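Local coordinates for protein TRAP-type C4-dicarboxylate:H+ symport system substrate-binding component DctP (Shewanella oneidensis, PDB 4MX6) that binds succinate and probably delivers it and related C4-dicarboxylates from the periplasm to a TRAP-type symporter for uptake, at residues A[166-171]-A[301-306]. Numbering follows the deposited sequence.
Sequences PLKQPS and VTLSPA
The ammonium of Lys-168 is gripped by two acceptors: NZ donates to the carbonyl O of Thr-302 at 2.7 Å, and it also forms a salt bridge with Glu-307 in the first turn of helix 305-326. At Thr-302 the C=O...NZ angle is 168°, so the donor arrives almost head-on to the carbonyl. A bend at chi2 (-73°) turns the lysine chain toward Thr-302, and its methylenes cross Val-301 at a slant, CD standing 3.7 Å from Val-301 CG1. With chi1 at 177°, CG1 stands opposite the valine's backbone N and meets the lysine chain, while CG2 lies 3.8 Å from CB of Pro-166. Leu-303 reaches the same loop through one branch, its CD2 coming within 3.6 Å of the backbone O of Lys-168; that O and the carbonyl O of Leu-167 also receive weak hydrogen bonds from Trp-311. Replacing Lys-168 with alanine removes both ammonium and methylenes, and would probably cost Thr-302 O and Glu-307 this cationic partner and strip Val-301 CG1 of its apolar cover on this side. Backbone bonds to Ile-236 and Glu-238 pair Val-301 with strand 235-237, its own strand 299-301 being one of the two edges of a four-stranded mixed sheet. Ser-304 OG caps a backbone N just beyond Ala-306, and Glu-307 returns the bond to Ser-304 N. The contact thus joins the loop after strand 160-163 to a strand-to-helix connection with the pattern of a capping box, within the periplasmic-binding-protein fold of a TRAP solute receptor.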
ATOM      1  N   PRO A 166     -18.598  -8.191 -13.508  1.00 12.54           N
ATOM      2  CA  PRO A 166     -18.865  -7.004 -12.688  1.00 12.13           C
ATOM      3  C   PRO A 166     -19.091  -7.372 -11.235  1.00 11.58           C
ATOM      4  O   PRO A 166     -19.680  -8.414 -10.941  1.00 13.79           O
ATOM      5  CB  PRO A 166     -20.156  -6.435 -13.283  1.00 13.77           C
ATOM      6  CG  PRO A 166     -20.242  -6.991 -14.643  1.00 15.15           C
ATOM      7  CD  PRO A 166     -19.565  -8.333 -14.609  1.00 13.64           C
ATOM      8  N   LEU A 167     -18.660  -6.507 -10.331  1.00 10.93           N
ATOM      9  CA  LEU A 167     -18.853  -6.738  -8.900  1.00 10.86           C
ATOM     10  C   LEU A 167     -19.786  -5.669  -8.306  1.00 11.00           C
ATOM     11  O   LEU A 167     -19.469  -4.958  -7.341  1.00 10.90           O
ATOM     12  CB  LEU A 167     -17.500  -6.834  -8.183  1.00 10.24           C
ATOM     13  CG  LEU A 167     -16.673  -8.043  -8.668  1.00 11.19           C
ATOM     14  CD1 LEU A 167     -15.225  -7.910  -8.242  1.00 11.51           C
ATOM     15  CD2 LEU A 167     -17.258  -9.352  -8.173  1.00 12.25           C
ATOM     16  N   LYS A 168     -20.970  -5.608  -8.904  1.00 11.91           N
ATOM     17  CA  LYS A 168     -21.973  -4.614  -8.565  1.00 13.26           C
ATOM     18  C   LYS A 168     -22.495  -4.766  -7.149  1.00 12.47           C
ATOM     19  O   LYS A 168     -22.783  -3.780  -6.473  1.00 13.16           O
ATOM     20  CB  LYS A 168     -23.152  -4.742  -9.528  1.00 16.35           C
ATOM     21  CG  LYS A 168     -22.897  -4.135 -10.886  1.00 21.27           C
ATOM     22  CD  LYS A 168     -22.928  -2.623 -10.765  1.00 25.78           C
ATOM     23  CE  LYS A 168     -23.351  -1.953 -12.048  1.00 28.79           C
ATOM     24  NZ  LYS A 168     -23.735  -0.540 -11.775  1.00 30.50           N
ATOM     25  N   GLN A 169     -22.625  -6.010  -6.712  1.00 12.01           N
ATOM     26  CA  GLN A 169     -23.139  -6.309  -5.383  1.00 12.36           C
ATOM     27  C   GLN A 169     -22.287  -7.381  -4.754  1.00 11.49           C
ATOM     28  O   GLN A 169     -21.636  -8.159  -5.460  1.00 11.36           O
ATOM     29  CB  GLN A 169     -24.583  -6.790  -5.456  1.00 14.37           C
ATOM     30  CG  GLN A 169     -25.538  -5.766  -6.030  1.00 16.98           C
ATOM     31  CD  GLN A 169     -26.918  -6.326  -6.267  1.00 19.06           C
ATOM     32  OE1 GLN A 169     -27.158  -7.007  -7.260  1.00 21.14           O
ATOM     33  NE2 GLN A 169     -27.840  -6.039  -5.356  1.00 19.06           N
ATOM     34  N   PRO A 170     -22.290  -7.434  -3.417  1.00 11.20           N
ATOM     35  CA  PRO A 170     -21.489  -8.442  -2.719  1.00 12.20           C
ATOM     36  C   PRO A 170     -21.732  -9.855  -3.227  1.00 12.41           C
ATOM     37  O   PRO A 170     -20.786 -10.639  -3.274  1.00 12.07           O
ATOM     38  CB  PRO A 170     -21.950  -8.300  -1.265  1.00 14.07           C
ATOM     39  CG  PRO A 170     -22.366  -6.901  -1.158  1.00 13.89           C
ATOM     40  CD  PRO A 170     -22.920  -6.492  -2.479  1.00 11.85           C
ATOM     41  N   SER A 171     -22.970 -10.180  -3.593  1.00 13.36           N
ATOM     42  CA  SER A 171     -23.292 -11.522  -4.060  1.00 14.75           C
ATOM     43  C   SER A 171     -22.460 -11.922  -5.282  1.00 13.88           C
ATOM     44  O   SER A 171     -22.216 -13.106  -5.509  1.00 15.08           O
ATOM     45  CB  SER A 171     -24.800 -11.651  -4.366  1.00 17.13           C
ATOM     46  OG  SER A 171     -25.205 -10.739  -5.372  1.00 18.89           O
ATOM     47  N   VAL A 301     -16.891  -0.637 -14.252  1.00 13.57           N
ATOM     48  CA  VAL A 301     -18.168  -0.879 -13.593  1.00 13.94           C
ATOM     49  C   VAL A 301     -18.269   0.152 -12.471  1.00 13.62           C
ATOM     50  O   VAL A 301     -17.374   0.262 -11.636  1.00 13.86           O
ATOM     51  CB  VAL A 301     -18.222  -2.315 -12.999  1.00 14.68           C
ATOM     52  CG1 VAL A 301     -19.507  -2.546 -12.252  1.00 14.99           C
ATOM     53  CG2 VAL A 301     -18.051  -3.363 -14.104  1.00 16.26           C
ATOM     54  N   THR A 302     -19.339   0.931 -12.491  1.00 13.96           N
ATOM     55  CA  THR A 302     -19.578   1.974 -11.507  1.00 15.35           C
ATOM     56  C   THR A 302     -20.642   1.476 -10.532  1.00 15.22           C
ATOM     57  O   THR A 302     -21.504   0.708 -10.919  1.00 17.66           O
ATOM     58  CB  THR A 302     -20.050   3.265 -12.235  1.00 19.17           C
ATOM     59  OG1 THR A 302     -18.964   3.784 -13.020  1.00 21.41           O
ATOM     60  CG2 THR A 302     -20.526   4.319 -11.267  1.00 20.83           C
ATOM     61  N   LEU A 303     -20.570   1.893  -9.271  1.00 14.00           N
ATOM     62  CA  LEU A 303     -21.565   1.513  -8.262  1.00 13.91           C
ATOM     63  C   LEU A 303     -22.547   2.645  -8.024  1.00 15.05           C
ATOM     64  O   LEU A 303     -22.141   3.790  -7.835  1.00 16.11           O
ATOM     65  CB  LEU A 303     -20.899   1.192  -6.927  1.00 13.38           C
ATOM     66  CG  LEU A 303     -19.879   0.057  -6.916  1.00 12.91           C
ATOM     67  CD1 LEU A 303     -19.373  -0.194  -5.496  1.00 12.62           C
ATOM     68  CD2 LEU A 303     -20.464  -1.207  -7.505  1.00 14.18           C
ATOM     69  N   SER A 304     -23.835   2.326  -8.010  1.00 14.85           N
ATOM     70  CA  SER A 304     -24.837   3.280  -7.566  1.00 16.34           C
ATOM     71  C   SER A 304     -24.705   3.481  -6.059  1.00 15.78           C
ATOM     72  O   SER A 304     -24.061   2.699  -5.367  1.00 15.22           O
ATOM     73  CB  SER A 304     -26.249   2.784  -7.882  1.00 17.37           C
ATOM     74  OG  SER A 304     -26.634   1.764  -6.980  1.00 17.46           O
ATOM     75  N   PRO A 305     -25.331   4.529  -5.535  1.00 16.16           N
ATOM     76  CA  PRO A 305     -25.244   4.740  -4.088  1.00 16.23           C
ATOM     77  C   PRO A 305     -25.750   3.547  -3.285  1.00 14.63           C
ATOM     78  O   PRO A 305     -25.108   3.165  -2.303  1.00 14.47           O
ATOM     79  CB  PRO A 305     -26.140   5.953  -3.870  1.00 17.20           C
ATOM     80  CG  PRO A 305     -26.029   6.708  -5.151  1.00 17.75           C
ATOM     81  CD  PRO A 305     -25.977   5.658  -6.223  1.00 16.79           C
ATOM     82  N   ALA A 306     -26.877   2.964  -3.686  1.00 13.98           N
ATOM     83  CA  ALA A 306     -27.402   1.807  -2.987  1.00 13.31           C
ATOM     84  C   ALA A 306     -26.482   0.605  -3.136  1.00 12.95           C
ATOM     85  O   ALA A 306     -26.337  -0.176  -2.205  1.00 12.83           O
ATOM     86  CB  ALA A 306     -28.809   1.465  -3.465  1.00 13.48           C
TER